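Long-range contact in Glucose/sorbosone dehydrogenases (Escherichia coli K12, PDB 2G8S), which belongs to the glucose/sorbosone dehydrogenase family of beta-propeller proteins and carries a bound calcium ion: residues Leu69-Ala74 with Ile83-Ser88. Sequence-based numbering, arbitrary orientation.
Sequences LDVVLA and IWLSYS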
loop_
_atom_site.group_PDB
_atom_site.type_symbol
_atom_site.label_atom_id
_atom_site.label_comp_id
_atom_site.label_asym_id
_atom_site.label_seq_id
_atom_site.Cartn_x
_atom_site.Cartn_y
_atom_site.Cartn_z
ATOM N N LEU A 69 -0.161 -1.124 9.881
ATOM C CA LEU A 69 -0.044 -1.242 8.431
ATOM C C LEU A 69 1.253 -0.615 7.910
ATOM O O LEU A 69 2.308 -1.228 8.043
ATOM C CB LEU A 69 -1.313 -0.722 7.735
ATOM C CG LEU A 69 -2.606 -1.435 8.199
ATOM C CD1 LEU A 69 -3.829 -0.719 7.634
ATOM C CD2 LEU A 69 -2.627 -2.931 7.870
ATOM N N ASP A 70 1.199 0.579 7.327
ATOM C CA ASP A 70 2.399 1.103 6.664
ATOM C C ASP A 70 3.366 1.778 7.623
ATOM O O ASP A 70 2.965 2.295 8.665
ATOM C CB ASP A 70 2.031 2.071 5.537
ATOM C CG ASP A 70 2.947 1.936 4.325
ATOM O OD1 ASP A 70 3.986 1.244 4.421
ATOM O OD2 ASP A 70 2.608 2.506 3.269
ATOM N N VAL A 71 4.648 1.771 7.253
ATOM C CA VAL A 71 5.640 2.612 7.900
ATOM C C VAL A 71 6.426 3.292 6.790
ATOM O O VAL A 71 6.940 2.617 5.897
ATOM C CB VAL A 71 6.586 1.810 8.839
ATOM C CG1 VAL A 71 7.256 0.628 8.125
ATOM C CG2 VAL A 71 7.638 2.729 9.431
ATOM N N VAL A 72 6.487 4.622 6.832
ATOM C CA VAL A 72 7.163 5.395 5.786
ATOM C C VAL A 72 7.932 6.549 6.424
ATOM O O VAL A 72 7.403 7.238 7.289
ATOM C CB VAL A 72 6.148 5.952 4.728
ATOM C CG1 VAL A 72 6.870 6.748 3.639
ATOM C CG2 VAL A 72 5.315 4.822 4.113
ATOM N N LEU A 73 9.170 6.772 5.992
ATOM C CA LEU A 73 9.941 7.906 6.499
ATOM C C LEU A 73 9.461 9.188 5.839
ATOM O O LEU A 73 9.134 9.188 4.650
ATOM C CB LEU A 73 11.436 7.721 6.226
ATOM C CG LEU A 73 12.124 6.412 6.589
ATOM C CD1 LEU A 73 13.620 6.636 6.497
ATOM C CD2 LEU A 73 11.758 5.917 7.969
ATOM N N ALA A 74 9.404 10.284 6.599
ATOM C CA ALA A 74 9.104 11.591 6.004
ATOM C C ALA A 74 10.207 11.959 5.004
ATOM O O ALA A 74 11.348 11.507 5.147
ATOM C CB ALA A 74 8.990 12.656 7.088
ATOM N N ILE A 83 8.747 9.708 11.226
ATOM C CA ILE A 83 8.216 8.519 10.569
ATOM C C ILE A 83 6.698 8.512 10.673
ATOM O O ILE A 83 6.135 8.953 11.678
ATOM C CB ILE A 83 8.845 7.191 11.079
ATOM C CG1 ILE A 83 8.379 6.831 12.484
ATOM C CG2 ILE A 83 10.365 7.240 10.976
ATOM C CD1 ILE A 83 8.581 5.342 12.816
ATOM N N TRP A 84 6.060 8.073 9.594
ATOM C CA TRP A 84 4.608 7.994 9.508
ATOM C C TRP A 84 4.151 6.547 9.603
ATOM O O TRP A 84 4.803 5.645 9.062
ATOM C CB TRP A 84 4.129 8.585 8.175
ATOM C CG TRP A 84 4.230 10.081 8.083
ATOM C CD1 TRP A 84 5.373 10.839 7.994
ATOM C CD2 TRP A 84 3.136 11.004 8.077
ATOM N NE1 TRP A 84 5.051 12.181 7.933
ATOM C CE2 TRP A 84 3.684 12.311 7.980
ATOM C CE3 TRP A 84 1.739 10.856 8.137
ATOM C CZ2 TRP A 84 2.874 13.462 7.929
ATOM C CZ3 TRP A 84 0.939 11.993 8.101
ATOM C CH2 TRP A 84 1.507 13.280 7.994
ATOM N N LEU A 85 3.028 6.325 10.285
ATOM C CA LEU A 85 2.429 4.991 10.384
ATOM C C LEU A 85 0.949 5.059 10.037
ATOM O O LEU A 85 0.277 6.063 10.317
ATOM C CB LEU A 85 2.558 4.414 11.801
ATOM C CG LEU A 85 3.961 4.250 12.400
ATOM C CD1 LEU A 85 3.909 3.916 13.893
ATOM C CD2 LEU A 85 4.732 3.159 11.651
ATOM N N SER A 86 0.441 3.991 9.427
ATOM C CA SER A 86 -0.996 3.830 9.291
ATOM C C SER A 86 -1.432 2.553 9.997
ATOM O O SER A 86 -0.649 1.625 10.174
ATOM C CB SER A 86 -1.411 3.796 7.817
ATOM O OG SER A 86 -0.896 2.652 7.153
ATOM N N TYR A 87 -2.689 2.517 10.411
ATOM C CA TYR A 87 -3.190 1.402 11.212
ATOM C C TYR A 87 -4.709 1.414 11.193
ATOM O O TYR A 87 -5.308 2.411 10.817
ATOM C CB TYR A 87 -2.662 1.496 12.661
ATOM C CG TYR A 87 -3.056 2.755 13.419
ATOM C CD1 TYR A 87 -4.074 2.717 14.377
ATOM C CD2 TYR A 87 -2.389 3.975 13.212
ATOM C CE1 TYR A 87 -4.442 3.863 15.088
ATOM C CE2 TYR A 87 -2.753 5.131 13.928
ATOM C CZ TYR A 87 -3.786 5.060 14.854
ATOM O OH TYR A 87 -4.159 6.176 15.571
ATOM N N SER A 88 -5.325 0.307 11.587
ATOM C CA SER A 88 -6.776 0.323 11.790
ATOM C C SER A 88 -7.099 0.666 13.238
ATOM O O SER A 88 -6.384 0.267 14.160
ATOM C CB SER A 88 -7.410 -1.002 11.376
ATOM O OG SER A 88 -6.749 -2.100 11.958
#
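Ser86 meets both Leu69 and Asp70, the two residues that share its place in a classic beta bulge. Its backbone O takes the N-H of Leu69 (Leu69 N to Ser86 O 2.8 Å), and its backbone N gives a hydrogen bond to Asp70 O. The side chain deals with the N-H left over. Ser86 CB lies 4.2 Å from Asp70 N. A chi1 of 65° tucks OG in between the two backbone substituents of CA. There Ser86 OG accepts the Asp70 N-H, N to OG 3.0 Å, in a fairly straight bond. Ser86 OG also lies 3.4 Å from Asp70 CB and hydrogen-bonds Gly133 O, so this buried hydroxyl links the bulge to the chain leading into strand 135-137 of another blade. Strands 68-73 and 82-90 run antiparallel within one blade of the beta-propeller, and strand 96-105 continues the sheet beyond the second. Past the bulge the pairing is regular: Val72 and Trp84 exchange two backbone bonds. Val71 and Leu85 run alongside one another on one face, Leu85 CD2 resting 3.6 Å from Val71 CB. Trp84 lies on the other face with Val72, and Ala74 CB, just past the strand end, meets the edge of its indole, 4.1 Å from Trp84 NE1, while Phe137 and Tyr102 pack against that ring.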